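Local atomic coordinates of FAD-binding PCMH-type domain-containing protein (Gibberella zeae, PDB entry 6YJO), a protein that binds FAD through two covalent links, to a histidine and a cysteine, and probably works as an oxygen-dependent flavin oxidoreductase acting on oligosaccharides. Residues D124-N129 with A146-Q151; T242-E247 with A295-A300; Q322-Y327 with Q331-R336. All coordinates share one frame; numbering follows the deposited sequence.

Interaction 1 lies in the FAD-binding domain, where a strand meets helix 142-152. Interaction 2 belongs to the seven-stranded antiparallel sheet and its helix 294-308, and interaction 3 stands between the two. Interactions 1 and 3 touch directly: R336 NE forms a 3.0 Å salt bridge with D124 OD2, and A146 CB packs on L324 CD1 at 3.6 Å. Interactions 2 and 3 meet through P243, whose CG lies 3.9 Å from M323 CG. Interactions 1 and 2 do not touch; their centres are 30 Å apart. In interaction 3 the side chain of Q331 is about 7 Å from the bound FAD. The side chain of V126 is about 11 Å from that of S99, and the side chain of F244 about 11 Å from that of Y176.

Interaction 1 (D124-N129 with A146-Q151)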
loop_
_atom_site.group_PDB
_atom_site.type_symbol
_atom_site.label_atom_id
_atom_site.label_comp_id
_atom_site.label_asym_id
_atom_site.label_seq_id
_atom_site.Cartn_x
_atom_site.Cartn_y
_atom_site.Cartn_z
ATOM N N ASP A 124 8.766 -13.178 10.802
ATOM C CA ASP A 124 8.938 -12.971 9.367
ATOM C C ASP A 124 9.210 -14.269 8.608
ATOM O O ASP A 124 9.764 -14.225 7.505
ATOM C CB ASP A 124 10.069 -11.971 9.103
ATOM C CG ASP A 124 11.426 -12.484 9.553
ATOM O OD1 ASP A 124 11.508 -13.630 10.043
ATOM O OD2 ASP A 124 12.419 -11.738 9.413
ATOM N N THR A 125 8.829 -15.420 9.154
ATOM C CA THR A 125 9.129 -16.684 8.494
ATOM C C THR A 125 8.236 -16.874 7.271
ATOM O O THR A 125 7.007 -16.772 7.362
ATOM C CB THR A 125 8.952 -17.850 9.470
ATOM O OG1 THR A 125 9.817 -17.664 10.602
ATOM C CG2 THR A 125 9.276 -19.176 8.793
ATOM N N VAL A 126 8.864 -17.146 6.123
ATOM C CA VAL A 126 8.167 -17.495 4.888
ATOM C C VAL A 126 8.233 -19.005 4.717
ATOM O O VAL A 126 9.232 -19.639 5.078
ATOM C CB VAL A 126 8.780 -16.783 3.665
ATOM C CG1 VAL A 126 8.045 -17.185 2.390
ATOM C CG2 VAL A 126 8.760 -15.272 3.847
ATOM N N THR A 127 7.164 -19.585 4.174
ATOM C CA THR A 127 7.084 -21.024 3.944
ATOM C C THR A 127 6.310 -21.266 2.657
ATOM O O THR A 127 5.147 -20.864 2.550
ATOM C CB THR A 127 6.408 -21.734 5.125
ATOM O OG1 THR A 127 7.264 -21.680 6.274
ATOM C CG2 THR A 127 6.113 -23.185 4.789
ATOM N N LEU A 128 6.958 -21.915 1.688
ATOM C CA LEU A 128 6.365 -22.236 0.394
ATOM C C LEU A 128 5.948 -23.703 0.397
ATOM O O LEU A 128 6.791 -24.591 0.559
ATOM C CB LEU A 128 7.352 -21.959 -0.743
ATOM C CG LEU A 128 6.935 -22.401 -2.149
ATOM C CD1 LEU A 128 5.643 -21.726 -2.601
ATOM C CD2 LEU A 128 8.048 -22.121 -3.147
ATOM N N ASN A 129 4.652 -23.949 0.222
ATOM C CA ASN A 129 4.112 -25.301 0.162
ATOM C C ASN A 129 4.237 -25.861 -1.253
ATOM O O ASN A 129 4.556 -25.147 -2.208
ATOM C CB ASN A 129 2.651 -25.310 0.611
ATOM C CG ASN A 129 2.490 -24.931 2.069
ATOM O OD1 ASN A 129 3.084 -25.550 2.951
ATOM N ND2 ASN A 129 1.687 -23.905 2.329
ATOM N N ALA A 146 9.838 -11.898 -1.465
ATOM C CA ALA A 146 10.261 -12.250 -2.818
ATOM C C ALA A 146 11.556 -13.049 -2.796
ATOM O O ALA A 146 11.734 -13.983 -3.588
ATOM C CB ALA A 146 10.435 -10.988 -3.661
ATOM N N THR A 147 12.478 -12.691 -1.899
ATOM C CA THR A 147 13.759 -13.388 -1.826
ATOM C C THR A 147 13.569 -14.844 -1.428
ATOM O O THR A 147 14.214 -15.733 -1.994
ATOM C CB THR A 147 14.691 -12.676 -0.840
ATOM O OG1 THR A 147 15.045 -11.387 -1.363
ATOM C CG2 THR A 147 15.954 -13.495 -0.600
ATOM N N ASP A 148 12.692 -15.109 -0.456
ATOM C CA ASP A 148 12.500 -16.476 0.021
ATOM C C ASP A 148 11.585 -17.292 -0.887
ATOM O O ASP A 148 11.722 -18.520 -0.946
ATOM C CB ASP A 148 11.944 -16.460 1.444
ATOM C CG ASP A 148 13.034 -16.327 2.490
ATOM O OD1 ASP A 148 14.129 -15.828 2.151
ATOM O OD2 ASP A 148 12.801 -16.738 3.645
ATOM N N LEU A 149 10.657 -16.648 -1.599
ATOM C CA LEU A 149 9.768 -17.395 -2.485
ATOM C C LEU A 149 10.476 -17.807 -3.768
ATOM O O LEU A 149 10.244 -18.906 -4.283
ATOM C CB LEU A 149 8.526 -16.566 -2.818
ATOM C CG LEU A 149 7.470 -16.406 -1.723
ATOM C CD1 LEU A 149 6.338 -15.533 -2.236
ATOM C CD2 LEU A 149 6.946 -17.759 -1.276
ATOM N N PHE A 150 11.337 -16.939 -4.300
ATOM C CA PHE A 150 12.083 -17.268 -5.507
ATOM C C PHE A 150 13.173 -18.295 -5.240
ATOM O O PHE A 150 13.586 -18.991 -6.173
ATOM C CB PHE A 150 12.689 -15.995 -6.105
ATOM C CG PHE A 150 13.473 -16.223 -7.367
ATOM C CD1 PHE A 150 14.829 -16.503 -7.316
ATOM C CD2 PHE A 150 12.853 -16.148 -8.605
ATOM C CE1 PHE A 150 15.553 -16.712 -8.478
ATOM C CE2 PHE A 150 13.570 -16.355 -9.768
ATOM C CZ PHE A 150 14.921 -16.636 -9.704
ATOM N N GLN A 151 13.640 -18.411 -3.995
ATOM C CA GLN A 151 14.698 -19.349 -3.639
ATOM C C GLN A 151 14.178 -20.645 -3.028
ATOM O O GLN A 151 14.832 -21.683 -3.172
ATOM C CB GLN A 151 15.681 -18.687 -2.665
ATOM C CG GLN A 151 16.987 -19.455 -2.481
ATOM C CD GLN A 151 16.999 -20.293 -1.220
ATOM O OE1 GLN A 151 16.910 -21.520 -1.274
ATOM N NE2 GLN A 151 17.116 -19.633 -0.073
#
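V126 and L128, on the strand 126-128 of the FAD-binding domain, turn their side chains toward helix 142-152 and meet D148 and L149. This is strand-on-helix packing within the PCMH-type flavin-binding fold: the axes of strand 126-128 and helical segment 146-151 run in the same general direction, 26° apart, with a closest approach of 8.4 Å. The V126 side chain can be followed outward. Its CB lies 3.9 Å from D148 CB and 4.0 Å from D148 OD2, so the aspartate lies against the base of the valine with its methylene and one carboxylate oxygen. CG1, anti to the backbone N (chi1 179°), reaches on to L149 CD2, and the two side chains cross at about a right angle. CG2 stays beside D148 CB at the limit of contact. Strand 133-137 pairs with 126-128 in the sheet, and V136 packs on V126, while C134 packs on L149. No hydrogen bond joins the two segments, so the contact rests on apolar packing and on the methylene of D148. Two residues along the strand, L128 CB sits 4.3 Å from L149 CD2, and L128 CD2 lies 4.1 Å from the backbone oxygen L149 O.

Interaction 2 (T242-E247 with A295-A300)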
loop_
_atom_site.group_PDB
_atom_site.type_symbol
_atom_site.label_atom_id
_atom_site.label_comp_id
_atom_site.label_asym_id
_atom_site.label_seq_id
_atom_site.Cartn_x
_atom_site.Cartn_y
_atom_site.Cartn_z
ATOM N N THR A 242 11.398 -7.446 -18.722
ATOM C CA THR A 242 12.023 -6.273 -19.334
ATOM C C THR A 242 11.550 -4.986 -18.671
ATOM O O THR A 242 10.459 -4.483 -18.997
ATOM C CB THR A 242 11.718 -6.229 -20.832
ATOM O OG1 THR A 242 12.058 -7.488 -21.430
ATOM C CG2 THR A 242 12.510 -5.113 -21.515
ATOM N N PRO A 243 12.317 -4.414 -17.746
ATOM C CA PRO A 243 12.053 -3.033 -17.333
ATOM C C PRO A 243 12.308 -2.066 -18.479
ATOM O O PRO A 243 13.059 -2.354 -19.412
ATOM C CB PRO A 243 13.042 -2.799 -16.183
ATOM C CG PRO A 243 13.448 -4.160 -15.719
ATOM C CD PRO A 243 13.345 -5.062 -16.912
ATOM N N PHE A 244 11.656 -0.906 -18.408
ATOM C CA PHE A 244 11.869 0.137 -19.403
ATOM C C PHE A 244 11.588 1.507 -18.803
ATOM O O PHE A 244 10.837 1.643 -17.836
ATOM C CB PHE A 244 10.992 -0.081 -20.644
ATOM C CG PHE A 244 9.505 -0.028 -20.375
ATOM C CD1 PHE A 244 8.823 -1.148 -19.931
ATOM C CD2 PHE A 244 8.789 1.139 -20.592
ATOM C CE1 PHE A 244 7.458 -1.104 -19.697
ATOM C CE2 PHE A 244 7.425 1.190 -20.357
ATOM C CZ PHE A 244 6.761 0.068 -19.910
ATOM N N SER A 245 12.216 2.524 -19.399
ATOM C CA SER A 245 11.915 3.924 -19.138
ATOM C C SER A 245 11.786 4.664 -20.460
ATOM O O SER A 245 12.415 4.298 -21.455
ATOM C CB SER A 245 13.002 4.594 -18.278
ATOM O OG SER A 245 14.154 4.890 -19.047
ATOM N N ILE A 246 10.939 5.691 -20.466
ATOM C CA ILE A 246 10.835 6.655 -21.557
ATOM C C ILE A 246 10.915 8.036 -20.924
ATOM O O ILE A 246 10.014 8.429 -20.173
ATOM C CB ILE A 246 9.532 6.509 -22.360
ATOM C CG1 ILE A 246 9.407 5.115 -22.985
ATOM C CG2 ILE A 246 9.466 7.592 -23.426
ATOM C CD1 ILE A 246 8.325 4.262 -22.346
ATOM N N GLU A 247 11.983 8.771 -21.218
ATOM C CA GLU A 247 12.165 10.113 -20.689
ATOM C C GLU A 247 11.482 11.131 -21.593
ATOM O O GLU A 247 11.548 11.036 -22.823
ATOM C CB GLU A 247 13.651 10.439 -20.561
ATOM C CG GLU A 247 14.442 9.419 -19.758
ATOM C CD GLU A 247 15.899 9.809 -19.608
ATOM O OE1 GLU A 247 16.281 10.890 -20.104
ATOM O OE2 GLU A 247 16.663 9.037 -18.991
ATOM N N ALA A 295 11.661 -7.124 -28.018
ATOM C CA ALA A 295 10.976 -6.938 -29.291
ATOM C C ALA A 295 9.462 -6.992 -29.130
ATOM O O ALA A 295 8.737 -6.312 -29.866
ATOM C CB ALA A 295 11.444 -7.990 -30.293
ATOM N N ASN A 296 8.961 -7.784 -28.180
ATOM C CA ASN A 296 7.521 -7.797 -27.936
ATOM C C ASN A 296 7.073 -6.535 -27.215
ATOM O O ASN A 296 6.004 -5.993 -27.517
ATOM C CB ASN A 296 7.123 -9.034 -27.131
ATOM C CG ASN A 296 7.154 -10.304 -27.957
ATOM O OD1 ASN A 296 7.649 -11.334 -27.501
ATOM N ND2 ASN A 296 6.623 -10.239 -29.178
ATOM N N LEU A 297 7.871 -6.059 -26.256
ATOM C CA LEU A 297 7.590 -4.769 -25.632
ATOM C C LEU A 297 7.489 -3.676 -26.687
ATOM O O LEU A 297 6.601 -2.818 -26.624
ATOM C CB LEU A 297 8.682 -4.434 -24.612
ATOM C CG LEU A 297 8.735 -3.006 -24.056
ATOM C CD1 LEU A 297 7.566 -2.741 -23.122
ATOM C CD2 LEU A 297 10.058 -2.761 -23.346
ATOM N N ASN A 298 8.389 -3.698 -27.671
ATOM C CA ASN A 298 8.374 -2.687 -28.723
ATOM C C ASN A 298 7.038 -2.666 -29.459
ATOM O O ASN A 298 6.515 -1.591 -29.776
ATOM C CB ASN A 298 9.524 -2.941 -29.697
ATOM C CG ASN A 298 10.877 -2.595 -29.098
ATOM O OD1 ASN A 298 10.982 -1.706 -28.251
ATOM N ND2 ASN A 298 11.917 -3.297 -29.531
ATOM N N THR A 299 6.473 -3.839 -29.744
ATOM C CA THR A 299 5.182 -3.874 -30.423
ATOM C C THR A 299 4.055 -3.402 -29.513
ATOM O O THR A 299 3.093 -2.784 -29.987
ATOM C CB THR A 299 4.893 -5.285 -30.935
ATOM O OG1 THR A 299 5.123 -6.232 -29.882
ATOM C CG2 THR A 299 5.779 -5.610 -32.130
ATOM N N ALA A 300 4.146 -3.681 -28.211
ATOM C CA ALA A 300 3.099 -3.251 -27.290
ATOM C C ALA A 300 3.094 -1.737 -27.124
ATOM O O ALA A 300 2.030 -1.121 -26.986
ATOM C CB ALA A 300 3.282 -3.929 -25.932
#
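A buried, wholly apolar contact joins the strand 242-248, in the seven-stranded antiparallel sheet, to helix 294-308, which lies against that sheet. One leucine of the helix, L297, carries it, fitting against T242 and F244. These two residues alternate with P243, so their side chains leave the strand on the side of the helix while P243 turns away and packs on K326 of helix 320-326.

The two methyls of L297 divide the work. CD1 lies over one face of the F244 ring, 4.1 Å from its centroid and 26° off the ring normal, a CH-pi contact; it is displaced toward the CD1-CE1 side, with F244 CD1 and CE1 each 3.8 Å away. CD2 turns to the root of the phenylalanine, 3.9 Å from F244 CB, and also meets the methyl T242 CG2 at 3.9 Å. A chi1 of 168° sets L297 CG opposite its backbone N and directs the branch across to the strand. F244 CG, set between its backbone N and carbonyl carbon (chi1 63°), holds the ring with one face to L297 CD1 and T242 O in plane at its edge.

The hydroxyl of T242 takes no part in the contact: OG1 is hydrogen-bonded to G292 O and to T317 OG1. Nor does a hydrogen bond cross between the segments. The hydrophobic layer continues onto strand 273-280, where L273 touches both F244 and L297 and M275 touches F244, and onto Y290 and I312, which pack on L297. Helix 294-308 thus packs on the antiparallel sheet of the second domain, which, as in related flavoproteins, probably forms the substrate side of the active site.

Interaction 3 (Q322-Y327 with Q331-R336); sequences QMLNKY and QALDQR
L333, in the loop after helix 320-326, folds back against L324 and N325 in the last turn of that helix, the chain having turned after Y327. The loop runs near the FAD site: the side chain of Q331 lies about 6 Å from that of H102 and about 7 Å from that of C162, the two residues covalently joined to the flavin.

L333 is the buried centre of the contact. Its chi1 of -80° puts CG anti to the carbonyl carbon, and the branch points into the angle between L324 and N325. CD1 packs 3.7 Å from L324 CB. The other methyl, L333 CD2, sits against the helix backbone, 3.7 Å from L324 O and 4.0 Å from L324 C. The third flank is the amide of N325, which lies across the leucine: the amide spans L333 CG, with N325 OD1 closest to it at 3.6 Å, and N325 ND2 also comes within 4.0 Å of L333 CD1. The two side chains cross at an angle.

The amide is turned so that ND2 also makes a weak hydrogen bond with I321 O, one turn back on the helix. In the loop, D334 is the centre of an inverse gamma turn, which leads the chain away from the helix after L333. T147 of helix 142-152 packs on L333 and on D334, so the loop also meets that second helix.

No hydrogen bond or charge pair links the two segments. The fit therefore depends on the shape of L333 against a methylene, a carbonyl and an amide, a van der Waals contact whose N325 side is exposed.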
loop_
_atom_site.group_PDB
_atom_site.type_symbol
_atom_site.label_atom_id
_atom_site.label_comp_id
_atom_site.label_asym_id
_atom_site.label_seq_id
_atom_site.Cartn_x
_atom_site.Cartn_y
_atom_site.Cartn_z
ATOM N N GLN A 322 16.128 -9.411 -10.671
ATOM C CA GLN A 322 16.823 -8.253 -11.218
ATOM C C GLN A 322 15.878 -7.064 -11.344
ATOM O O GLN A 322 16.240 -5.933 -10.999
ATOM C CB GLN A 322 17.439 -8.612 -12.571
ATOM C CG GLN A 322 18.688 -7.838 -12.921
ATOM C CD GLN A 322 19.516 -8.531 -13.991
ATOM O OE1 GLN A 322 19.058 -9.477 -14.633
ATOM N NE2 GLN A 322 20.747 -8.069 -14.179
ATOM N N MET A 323 14.654 -7.303 -11.821
ATOM C CA MET A 323 13.695 -6.214 -11.971
ATOM C C MET A 323 13.297 -5.635 -10.618
ATOM O O MET A 323 13.133 -4.417 -10.483
ATOM C CB MET A 323 12.463 -6.707 -12.731
ATOM C CG MET A 323 11.310 -5.705 -12.805
ATOM S SD MET A 323 10.244 -5.673 -11.335
ATOM C CE MET A 323 9.777 -7.402 -11.185
ATOM N N LEU A 324 13.122 -6.492 -9.607
ATOM C CA LEU A 324 12.788 -5.996 -8.277
ATOM C C LEU A 324 13.918 -5.157 -7.696
ATOM O O LEU A 324 13.662 -4.203 -6.953
ATOM C CB LEU A 324 12.458 -7.166 -7.347
ATOM C CG LEU A 324 11.204 -7.977 -7.701
ATOM C CD1 LEU A 324 11.046 -9.167 -6.760
ATOM C CD2 LEU A 324 9.958 -7.103 -7.681
ATOM N N ASN A 325 15.170 -5.492 -8.025
ATOM C CA ASN A 325 16.294 -4.684 -7.562
ATOM C C ASN A 325 16.388 -3.361 -8.314
ATOM O O ASN A 325 16.771 -2.344 -7.726
ATOM C CB ASN A 325 17.601 -5.461 -7.708
ATOM C CG ASN A 325 17.908 -6.315 -6.493
ATOM O OD1 ASN A 325 18.084 -5.798 -5.389
ATOM N ND2 ASN A 325 18.000 -7.626 -6.694
ATOM N N LYS A 326 16.042 -3.345 -9.603
ATOM C CA LYS A 326 16.155 -2.107 -10.370
ATOM C C LYS A 326 15.159 -1.062 -9.892
ATOM O O LYS A 326 15.414 0.140 -10.021
ATOM C CB LYS A 326 15.949 -2.380 -11.860
ATOM C CG LYS A 326 15.978 -1.118 -12.722
ATOM C CD LYS A 326 16.502 -1.398 -14.132
ATOM C CE LYS A 326 16.554 -0.125 -14.973
ATOM N NZ LYS A 326 15.209 0.495 -15.150
ATOM N N TYR A 327 14.029 -1.497 -9.335
ATOM C CA TYR A 327 12.989 -0.596 -8.864
ATOM C C TYR A 327 12.915 -0.539 -7.342
ATOM O O TYR A 327 11.985 0.070 -6.801
ATOM C CB TYR A 327 11.636 -1.010 -9.453
ATOM C CG TYR A 327 11.438 -0.593 -10.889
ATOM C CD1 TYR A 327 11.431 0.749 -11.247
ATOM C CD2 TYR A 327 11.239 -1.539 -11.888
ATOM C CE1 TYR A 327 11.247 1.134 -12.555
ATOM C CE2 TYR A 327 11.049 -1.163 -13.202
ATOM C CZ TYR A 327 11.056 0.175 -13.529
ATOM O OH TYR A 327 10.867 0.569 -14.830
ATOM N N GLN A 331 17.617 0.035 -2.265
ATOM C CA GLN A 331 17.449 -0.780 -1.068
ATOM C C GLN A 331 17.600 -2.259 -1.400
ATOM O O GLN A 331 16.968 -2.762 -2.335
ATOM C CB GLN A 331 16.082 -0.522 -0.437
ATOM C CG GLN A 331 16.034 0.717 0.435
ATOM C CD GLN A 331 15.978 0.385 1.912
ATOM O OE1 GLN A 331 16.920 0.651 2.656
ATOM N NE2 GLN A 331 14.865 -0.202 2.344
ATOM N N ALA A 332 18.430 -2.952 -0.624
ATOM C CA ALA A 332 18.613 -4.383 -0.823
ATOM C C ALA A 332 17.302 -5.118 -0.558
ATOM O O ALA A 332 16.571 -4.795 0.379
ATOM C CB ALA A 332 19.719 -4.900 0.096
ATOM N N LEU A 333 17.010 -6.122 -1.388
ATOM C CA LEU A 333 15.702 -6.772 -1.342
ATOM C C LEU A 333 15.446 -7.404 0.023
ATOM O O LEU A 333 14.481 -7.055 0.708
ATOM C CB LEU A 333 15.594 -7.819 -2.458
ATOM C CG LEU A 333 15.264 -7.352 -3.881
ATOM C CD1 LEU A 333 14.713 -8.518 -4.687
ATOM C CD2 LEU A 333 14.267 -6.188 -3.896
ATOM N N ASP A 334 16.321 -8.315 0.451
ATOM C CA ASP A 334 16.064 -9.113 1.645
ATOM C C ASP A 334 16.103 -8.251 2.903
ATOM O O ASP A 334 17.012 -8.390 3.724
ATOM C CB ASP A 334 17.078 -10.260 1.743
ATOM C CG ASP A 334 16.702 -11.287 2.797
ATOM O OD1 ASP A 334 15.693 -11.074 3.501
ATOM O OD2 ASP A 334 17.413 -12.308 2.917
ATOM N N GLN A 335 15.111 -7.375 3.070
ATOM C CA GLN A 335 15.028 -6.515 4.248
ATOM C C GLN A 335 14.490 -7.311 5.430
ATOM O O GLN A 335 13.497 -8.033 5.298
ATOM C CB GLN A 335 14.112 -5.315 3.993
ATOM C CG GLN A 335 14.681 -4.222 3.101
ATOM C CD GLN A 335 15.992 -3.651 3.619
ATOM O OE1 GLN A 335 16.307 -3.760 4.803
ATOM N NE2 GLN A 335 16.773 -3.059 2.722
ATOM N N ARG A 336 15.136 -7.169 6.586
ATOM C CA ARG A 336 14.700 -7.825 7.811
ATOM C C ARG A 336 14.996 -6.915 8.993
ATOM O O ARG A 336 15.526 -5.808 8.842
ATOM C CB ARG A 336 15.388 -9.182 8.002
ATOM C CG ARG A 336 15.091 -10.183 6.903
ATOM C CD ARG A 336 15.741 -11.529 7.166
ATOM N NE ARG A 336 15.096 -12.254 8.256
ATOM C CZ ARG A 336 15.122 -13.575 8.402
ATOM N NH1 ARG A 336 15.750 -14.342 7.521
ATOM N NH2 ARG A 336 14.503 -14.136 9.433
#